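Local coordinates for protein mariner Mos1 transposase (Drosophila mauritiana, PDB 4MDB) that cuts the mariner transposon Mos1 out of one DNA site and pastes it into another, using two divalent metal ions in its catalytic domain, at residues Val75-Ser80 with Arg204-Leu209; Val94-Tyr99 with His134-Val139; Ala169-Ala174 with Glu192-Lys197. The protein carries 1 engineered substitution. All blocks are in the same frame, centred on the assembly; numbering follows the deposited sequence.

Contact 1 (Val75-Ser80 with Arg204-Leu209); sequences VWWDQS and RGIHKL
Ile-206 lays its CD1 methyl over one face of the Trp-77 indole. The methyl sits 4.1 Å from the centroid of the six-membered ring of Trp-77, 26° off the ring normal, which makes a CH-pi contact. CZ3 of Trp-77 is the atom it meets most closely, at 3.8 Å from Ile-206 CD1. The backbone of Gly-205 comes to the edge of the same ring, near its plane. Glycine has no side chain, so the indole can come this near to the helix. Trp-77 turns its CG between its backbone N and carbonyl carbon (chi1 62°), and this brings the six-membered ring to the helix. The pyrrole end lies farther off, where NE1 is hydrogen-bonded to Ser-163. CG1 of Ile-206 packs on the backbone of Gln-79, 3.8 Å from its N. This is the buried, close-packed half.

Strand 69-78 lies between strands 81-87 and 32-42 in the RNase H-like sheet of the catalytic domain. Here its end meets helix 199-207. Thr-34, on the neighbouring strand 32-42, touches both Trp-77 and Ile-206. The Trp-77 side chain is about 7 Å from that of Asp-36, a metal ligand.

The other half is looser and partly exposed. There His-207 NE2 donates to Gln-79 OE1 at 2.9 Å, with a nearly straight N-H...O angle of 175°. The oxygen lies in the imidazole plane, but the donor stands above the carbonyl plane of the amide. Around Gln-79 the chain makes an Asx turn: Asp-78 OD1 accepts from Ser-80 N, and Asp-78 OD2 forms a salt bridge with Arg-114.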
# COMPACT_ATOMS: atom_id res chain seq x y z
N VAL A 75 -5.44 -4.38 0.47
CA VAL A 75 -4.92 -4.79 -0.84
C VAL A 75 -3.43 -4.52 -0.90
O VAL A 75 -2.94 -3.52 -0.39
CB VAL A 75 -5.69 -4.04 -1.98
CG1 VAL A 75 -5.62 -2.52 -1.79
CG2 VAL A 75 -5.13 -4.31 -3.35
N TRP A 76 -2.77 -5.35 -1.68
CA TRP A 76 -1.32 -5.29 -1.90
C TRP A 76 -1.03 -5.41 -3.39
O TRP A 76 -1.65 -6.21 -4.06
CB TRP A 76 -0.53 -6.33 -1.12
CG TRP A 76 -0.71 -6.26 0.33
CD1 TRP A 76 0.07 -5.56 1.22
CD2 TRP A 76 -1.81 -6.78 1.11
NE1 TRP A 76 -0.44 -5.65 2.50
CE2 TRP A 76 -1.57 -6.44 2.45
CE3 TRP A 76 -2.93 -7.60 0.80
CZ2 TRP A 76 -2.45 -6.79 3.48
CZ3 TRP A 76 -3.81 -7.93 1.82
CH2 TRP A 76 -3.54 -7.53 3.13
N TRP A 77 -0.06 -4.64 -3.86
CA TRP A 77 0.19 -4.49 -5.29
C TRP A 77 1.59 -4.04 -5.59
O TRP A 77 2.30 -3.60 -4.69
CB TRP A 77 -0.82 -3.59 -5.93
CG TRP A 77 -0.84 -2.15 -5.39
CD1 TRP A 77 -1.32 -1.76 -4.19
CD2 TRP A 77 -0.36 -0.97 -6.05
NE1 TRP A 77 -1.19 -0.39 -4.06
CE2 TRP A 77 -0.63 0.13 -5.19
CE3 TRP A 77 0.22 -0.71 -7.28
CZ2 TRP A 77 -0.28 1.45 -5.54
CZ3 TRP A 77 0.51 0.58 -7.64
CH2 TRP A 77 0.27 1.66 -6.77
N ASP A 78 2.01 -4.18 -6.84
CA ASP A 78 3.28 -3.71 -7.30
C ASP A 78 3.14 -3.14 -8.71
O ASP A 78 2.04 -2.87 -9.17
CB ASP A 78 4.33 -4.80 -7.15
CG ASP A 78 4.15 -5.96 -8.19
OD1 ASP A 78 3.23 -5.87 -9.01
OD2 ASP A 78 5.05 -6.82 -8.28
N GLN A 79 4.26 -2.89 -9.38
CA GLN A 79 4.21 -2.17 -10.62
C GLN A 79 3.58 -3.03 -11.71
O GLN A 79 3.29 -2.46 -12.77
CB GLN A 79 5.63 -1.76 -11.06
CG GLN A 79 6.51 -2.93 -11.31
CD GLN A 79 7.80 -2.50 -11.96
OE1 GLN A 79 8.50 -1.65 -11.43
NE2 GLN A 79 8.14 -3.11 -13.08
N SER A 80 3.31 -4.30 -11.45
CA SER A 80 2.72 -5.23 -12.42
C SER A 80 1.23 -5.44 -12.22
O SER A 80 0.60 -6.07 -13.04
CB SER A 80 3.44 -6.55 -12.38
OG SER A 80 4.81 -6.34 -12.78
N ARG A 204 2.97 3.31 -13.34
CA ARG A 204 3.03 4.75 -13.06
C ARG A 204 2.88 5.08 -11.56
O ARG A 204 3.58 5.94 -11.01
CB ARG A 204 2.00 5.50 -13.92
CG ARG A 204 2.37 5.60 -15.41
CD ARG A 204 1.41 6.56 -16.14
NE ARG A 204 0.11 5.95 -16.29
CZ ARG A 204 -0.28 5.26 -17.37
NH1 ARG A 204 0.52 5.13 -18.43
NH2 ARG A 204 -1.51 4.71 -17.39
N GLY A 205 1.95 4.41 -10.89
CA GLY A 205 1.72 4.70 -9.51
C GLY A 205 2.94 4.49 -8.64
O GLY A 205 3.25 5.29 -7.76
N ILE A 206 3.69 3.44 -8.92
CA ILE A 206 4.89 3.13 -8.18
C ILE A 206 6.01 4.10 -8.61
O ILE A 206 6.79 4.60 -7.79
CB ILE A 206 5.36 1.68 -8.44
CG1 ILE A 206 4.33 0.62 -7.89
CG2 ILE A 206 6.72 1.35 -7.85
CD1 ILE A 206 4.07 0.68 -6.39
N HIS A 207 6.15 4.32 -9.91
CA HIS A 207 7.27 5.17 -10.39
C HIS A 207 7.06 6.69 -10.21
O HIS A 207 7.98 7.49 -10.48
CB HIS A 207 7.64 4.72 -11.82
CG HIS A 207 8.31 3.37 -11.83
ND1 HIS A 207 9.67 3.21 -11.94
CD2 HIS A 207 7.81 2.12 -11.68
CE1 HIS A 207 9.98 1.94 -11.88
NE2 HIS A 207 8.86 1.25 -11.72
N LYS A 208 5.93 7.11 -9.69
CA LYS A 208 5.70 8.45 -9.19
C LYS A 208 6.48 8.72 -7.89
O LYS A 208 6.51 9.85 -7.46
CB LYS A 208 4.18 8.66 -8.92
CG LYS A 208 3.33 9.34 -10.01
CD LYS A 208 1.88 9.00 -9.72
CE LYS A 208 0.82 9.76 -10.52
NZ LYS A 208 -0.54 9.45 -9.95
N LEU A 209 7.03 7.69 -7.25
CA LEU A 209 7.60 7.86 -5.88
C LEU A 209 8.73 8.91 -5.85
O LEU A 209 8.73 9.82 -5.03
CB LEU A 209 8.05 6.56 -5.21
CG LEU A 209 6.91 5.71 -4.61
CD1 LEU A 209 7.35 4.27 -4.31
CD2 LEU A 209 6.42 6.38 -3.31

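Contact 2 (Val94-Tyr99 with His134-Val139); sequences VNAARY and HTARAV. Engineered in segment 94-99: Ala-96 (natural residue Thr).
Tyr-99 stacks its phenol ring face to face, but offset, on the imidazole of His-134. The centroids are 4.2 Å apart and the planes are tilted by 18°. The overlap is displaced toward the hydroxyl end of the phenol. His-134 CD2 lies over the face, 3.3 Å from Tyr-99 CZ, and Tyr-99 OH lies over the middle of the imidazole. Tyr-99 has CG anti to its backbone N (chi1 -163°), which sends the ring across toward 134-139. Val-139 meets that ring at its edge, with CG1 3.8 Å from Tyr-99 CD2. Its other methyl, CG2, is 3.7 Å from Ala-96 O. At the more exposed end, CB of Ala-96, an engineered residue, touches CB of Ala-136 at 4.0 Å. Asn-95 caps helix 96-113, its OD1 accepting from Arg-98 N.

The contact joins the start of helix 96-113 to helices 132-135 and 137-146, beside the active site. No hydrogen bond crosses it. The polar atoms are held from outside: Tyr-99 OH by His-128, His-134 NE2 by Glu-37 and His-134 ND1 by the backbone O of the metal ligand Asp-129. Stacking and the bonds at both ring nitrogens probably fix the imidazole's rotation, consistent with a second-shell part in positioning Asp-129.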
# COMPACT_ATOMS: atom_id res chain seq x y z
N VAL A 94 -8.91 -4.88 10.89
CA VAL A 94 -7.59 -5.54 10.96
C VAL A 94 -6.89 -5.36 12.31
O VAL A 94 -6.53 -4.26 12.71
CB VAL A 94 -6.67 -4.94 9.90
CG1 VAL A 94 -5.26 -5.51 10.01
CG2 VAL A 94 -7.28 -5.21 8.52
N ASN A 95 -6.67 -6.46 12.99
CA ASN A 95 -5.87 -6.47 14.21
C ASN A 95 -4.53 -7.18 13.94
O ASN A 95 -4.29 -7.68 12.82
CB ASN A 95 -6.63 -7.17 15.34
CG ASN A 95 -7.03 -8.61 15.01
OD1 ASN A 95 -6.47 -9.25 14.13
ND2 ASN A 95 -8.01 -9.12 15.75
N ALA A 96 -3.71 -7.27 14.98
CA ALA A 96 -2.39 -7.90 14.87
C ALA A 96 -2.42 -9.33 14.23
O ALA A 96 -1.63 -9.64 13.28
CB ALA A 96 -1.69 -7.87 16.23
N ALA A 97 -3.34 -10.21 14.68
CA ALA A 97 -3.37 -11.59 14.22
C ALA A 97 -3.84 -11.70 12.78
O ALA A 97 -3.35 -12.54 12.00
CB ALA A 97 -4.28 -12.45 15.13
N ARG A 98 -4.80 -10.85 12.43
CA ARG A 98 -5.31 -10.81 11.08
C ARG A 98 -4.25 -10.32 10.13
O ARG A 98 -4.14 -10.87 9.04
CB ARG A 98 -6.52 -9.94 10.93
CG ARG A 98 -7.11 -10.14 9.52
CD ARG A 98 -8.44 -9.41 9.37
NE ARG A 98 -9.37 -9.86 10.40
CZ ARG A 98 -10.15 -10.92 10.28
NH1 ARG A 98 -10.17 -11.66 9.15
NH2 ARG A 98 -10.96 -11.23 11.29
N TYR A 99 -3.49 -9.31 10.54
CA TYR A 99 -2.48 -8.74 9.61
C TYR A 99 -1.37 -9.79 9.37
O TYR A 99 -0.87 -9.91 8.24
CB TYR A 99 -1.88 -7.43 10.10
CG TYR A 99 -1.19 -6.67 9.01
CD1 TYR A 99 -1.85 -6.21 7.96
CD2 TYR A 99 0.16 -6.38 9.10
CE1 TYR A 99 -1.18 -5.48 6.96
CE2 TYR A 99 0.82 -5.68 8.10
CZ TYR A 99 0.10 -5.21 7.06
OH TYR A 99 0.72 -4.44 6.05
N HIS A 134 0.32 -2.99 11.92
CA HIS A 134 1.49 -3.11 10.97
C HIS A 134 2.84 -3.17 11.70
O HIS A 134 3.84 -3.55 11.10
CB HIS A 134 1.52 -1.94 10.00
CG HIS A 134 0.36 -1.89 9.06
ND1 HIS A 134 0.32 -1.02 7.99
CD2 HIS A 134 -0.77 -2.61 8.98
CE1 HIS A 134 -0.78 -1.21 7.30
NE2 HIS A 134 -1.48 -2.14 7.91
N THR A 135 2.90 -2.76 12.95
CA THR A 135 4.23 -2.70 13.63
C THR A 135 4.19 -3.50 14.92
O THR A 135 5.18 -3.46 15.67
CB THR A 135 4.66 -1.26 14.00
OG1 THR A 135 3.71 -0.74 14.93
CG2 THR A 135 4.70 -0.33 12.76
N ALA A 136 3.10 -4.24 15.16
CA ALA A 136 3.01 -5.08 16.39
C ALA A 136 4.06 -6.15 16.41
O ALA A 136 4.55 -6.54 15.37
CB ALA A 136 1.66 -5.77 16.52
N ARG A 137 4.34 -6.73 17.58
CA ARG A 137 5.54 -7.61 17.73
C ARG A 137 5.49 -8.81 16.82
O ARG A 137 6.49 -9.16 16.20
CB ARG A 137 5.73 -8.08 19.21
CG ARG A 137 7.02 -8.90 19.49
CD ARG A 137 6.88 -9.91 20.66
NE ARG A 137 6.21 -11.15 20.21
CZ ARG A 137 4.92 -11.47 20.38
NH1 ARG A 137 4.10 -10.70 21.08
NH2 ARG A 137 4.46 -12.60 19.87
N ALA A 138 4.36 -9.47 16.79
CA ALA A 138 4.15 -10.67 15.99
C ALA A 138 4.26 -10.38 14.49
O ALA A 138 4.74 -11.22 13.75
CB ALA A 138 2.82 -11.32 16.27
N VAL A 139 3.80 -9.22 14.06
CA VAL A 139 3.89 -8.85 12.66
C VAL A 139 5.33 -8.54 12.31
O VAL A 139 5.82 -8.88 11.19
CB VAL A 139 2.98 -7.64 12.37
CG1 VAL A 139 3.34 -6.98 11.02
CG2 VAL A 139 1.54 -8.08 12.34

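Contact 3 (Ala169-Ala174 with Glu192-Lys197); sequences ASMGHA and EWFAAK
Trp-193 projects its indole from helix 183-196 against helix 162-175, with Met-171 over one face and Lys-197 over the opposite one. Met-171 CB makes a CH-pi contact, 4.0 Å from the centroid of the six-membered ring of Trp-193 and 24° off its normal. The sulfur stands above the same face at a longer 5.2 Å from that centroid, a Met-aromatic contact. The Met-171 chain is extended as far as SD and then bends (chi3 -72°). This turns CE back toward helix 183-196, where it lies 3.4 Å from Phe-194 CE1 and also near Trp-193 CZ3.

Both helices pack on the same face of the RNase H-like sheet, against strand 69-78. Their short segments run at 130° to each other, with axes 11.9 Å apart at closest approach. Large side chains fill that spacing. Phe-194 also meets Tyr-85 edge-to-face.

On the Lys-197 side, the aliphatic CE lies over the indole, offset toward the rim. NZ reaches past the ring to donate to Ser-170 OG at 3.1 Å. That oxygen is also near the indole edge, 3.4 Å from Trp-193 CZ2. Ala-174 CB packs 3.9 Å from Trp-193 NE1. His-173, important for base-specific DNA binding, lies on the same helix as Ser-170 but outside this interface.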
# COMPACT_ATOMS: atom_id res chain seq x y z
N ALA A 169 -7.02 6.81 -4.81
CA ALA A 169 -7.38 8.10 -5.45
C ALA A 169 -8.23 7.82 -6.69
O ALA A 169 -9.36 8.30 -6.82
CB ALA A 169 -6.13 8.88 -5.81
N SER A 170 -7.75 6.93 -7.55
CA SER A 170 -8.50 6.51 -8.78
C SER A 170 -9.76 5.76 -8.39
O SER A 170 -10.83 6.01 -8.96
CB SER A 170 -7.63 5.56 -9.59
OG SER A 170 -8.23 5.31 -10.84
N MET A 171 -9.64 4.84 -7.45
CA MET A 171 -10.76 3.92 -7.05
C MET A 171 -11.87 4.71 -6.39
O MET A 171 -13.05 4.51 -6.64
CB MET A 171 -10.29 2.89 -6.05
CG MET A 171 -11.26 1.72 -5.83
SD MET A 171 -10.88 0.71 -4.43
CE MET A 171 -9.42 -0.08 -5.15
N GLY A 172 -11.49 5.67 -5.57
CA GLY A 172 -12.51 6.46 -4.89
C GLY A 172 -13.46 7.22 -5.79
O GLY A 172 -14.67 7.33 -5.49
N HIS A 173 -12.95 7.73 -6.91
CA HIS A 173 -13.84 8.37 -7.88
C HIS A 173 -14.85 7.42 -8.48
O HIS A 173 -16.03 7.77 -8.64
CB HIS A 173 -13.04 9.11 -8.96
CG HIS A 173 -12.06 10.08 -8.39
ND1 HIS A 173 -12.42 11.05 -7.47
CD2 HIS A 173 -10.72 10.22 -8.58
CE1 HIS A 173 -11.36 11.78 -7.16
NE2 HIS A 173 -10.32 11.29 -7.81
N ALA A 174 -14.42 6.21 -8.79
CA ALA A 174 -15.34 5.24 -9.38
C ALA A 174 -16.32 4.73 -8.32
O ALA A 174 -17.49 4.52 -8.60
CB ALA A 174 -14.56 4.09 -9.96
N GLU A 192 -13.25 -6.70 -11.28
CA GLU A 192 -13.32 -6.09 -12.61
C GLU A 192 -12.49 -4.80 -12.74
O GLU A 192 -11.85 -4.56 -13.75
CB GLU A 192 -14.75 -5.73 -13.05
CG GLU A 192 -15.72 -6.86 -13.33
CD GLU A 192 -17.07 -6.33 -13.82
OE1 GLU A 192 -17.07 -5.48 -14.76
OE2 GLU A 192 -18.12 -6.74 -13.27
N TRP A 193 -12.53 -3.99 -11.69
CA TRP A 193 -11.94 -2.68 -11.70
C TRP A 193 -10.43 -2.88 -11.69
O TRP A 193 -9.71 -2.28 -12.47
CB TRP A 193 -12.41 -1.84 -10.47
CG TRP A 193 -11.89 -0.39 -10.51
CD1 TRP A 193 -12.44 0.69 -11.18
CD2 TRP A 193 -10.68 0.12 -9.90
NE1 TRP A 193 -11.65 1.79 -11.03
CE2 TRP A 193 -10.56 1.47 -10.26
CE3 TRP A 193 -9.68 -0.46 -9.14
CZ2 TRP A 193 -9.50 2.29 -9.80
CZ3 TRP A 193 -8.59 0.34 -8.75
CH2 TRP A 193 -8.55 1.68 -9.05
N PHE A 194 -9.96 -3.76 -10.84
CA PHE A 194 -8.50 -4.04 -10.81
C PHE A 194 -7.98 -4.54 -12.16
O PHE A 194 -6.93 -4.16 -12.67
CB PHE A 194 -8.12 -5.03 -9.70
CG PHE A 194 -8.22 -4.49 -8.28
CD1 PHE A 194 -7.77 -3.20 -7.95
CD2 PHE A 194 -8.65 -5.31 -7.26
CE1 PHE A 194 -7.85 -2.77 -6.63
CE2 PHE A 194 -8.74 -4.87 -5.93
CZ PHE A 194 -8.32 -3.61 -5.63
N ALA A 195 -8.79 -5.37 -12.80
CA ALA A 195 -8.32 -6.13 -13.97
C ALA A 195 -8.40 -5.28 -15.21
O ALA A 195 -7.64 -5.47 -16.17
CB ALA A 195 -9.20 -7.35 -14.11
N ALA A 196 -9.27 -4.29 -15.16
CA ALA A 196 -9.46 -3.36 -16.26
C ALA A 196 -8.37 -2.31 -16.42
O ALA A 196 -8.22 -1.72 -17.47
CB ALA A 196 -10.83 -2.69 -16.18
N LYS A 197 -7.62 -2.05 -15.34
CA LYS A 197 -6.47 -1.16 -15.40
C LYS A 197 -5.36 -1.89 -16.08
O LYS A 197 -5.07 -3.02 -15.68
CB LYS A 197 -5.96 -0.86 -13.97
CG LYS A 197 -6.97 -0.05 -13.19
CD LYS A 197 -7.20 1.31 -13.77
CE LYS A 197 -7.87 2.21 -12.73
NZ LYS A 197 -8.33 3.49 -13.32

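In the fold
From the N terminus, strand 32-42 brings Asp-36 into the sheet, and strand 69-78 pairs beside it. Contact 1 opens at the end of that second strand and closes only at helix 199-207, so its loop encloses both other contacts. Contact 2 comes first within it, tying the start of helix 96-113 to helices 132-135 and 137-146. Contact 3 follows in series, between helices 162-175 and 183-196. Contacts 2 and 3 lie on opposite sides of the chain's centre and do not touch. Strand 69-78 links them: Trp-76 packs on Tyr-99 of contact 2, and Val-75 on Phe-194 of contact 3.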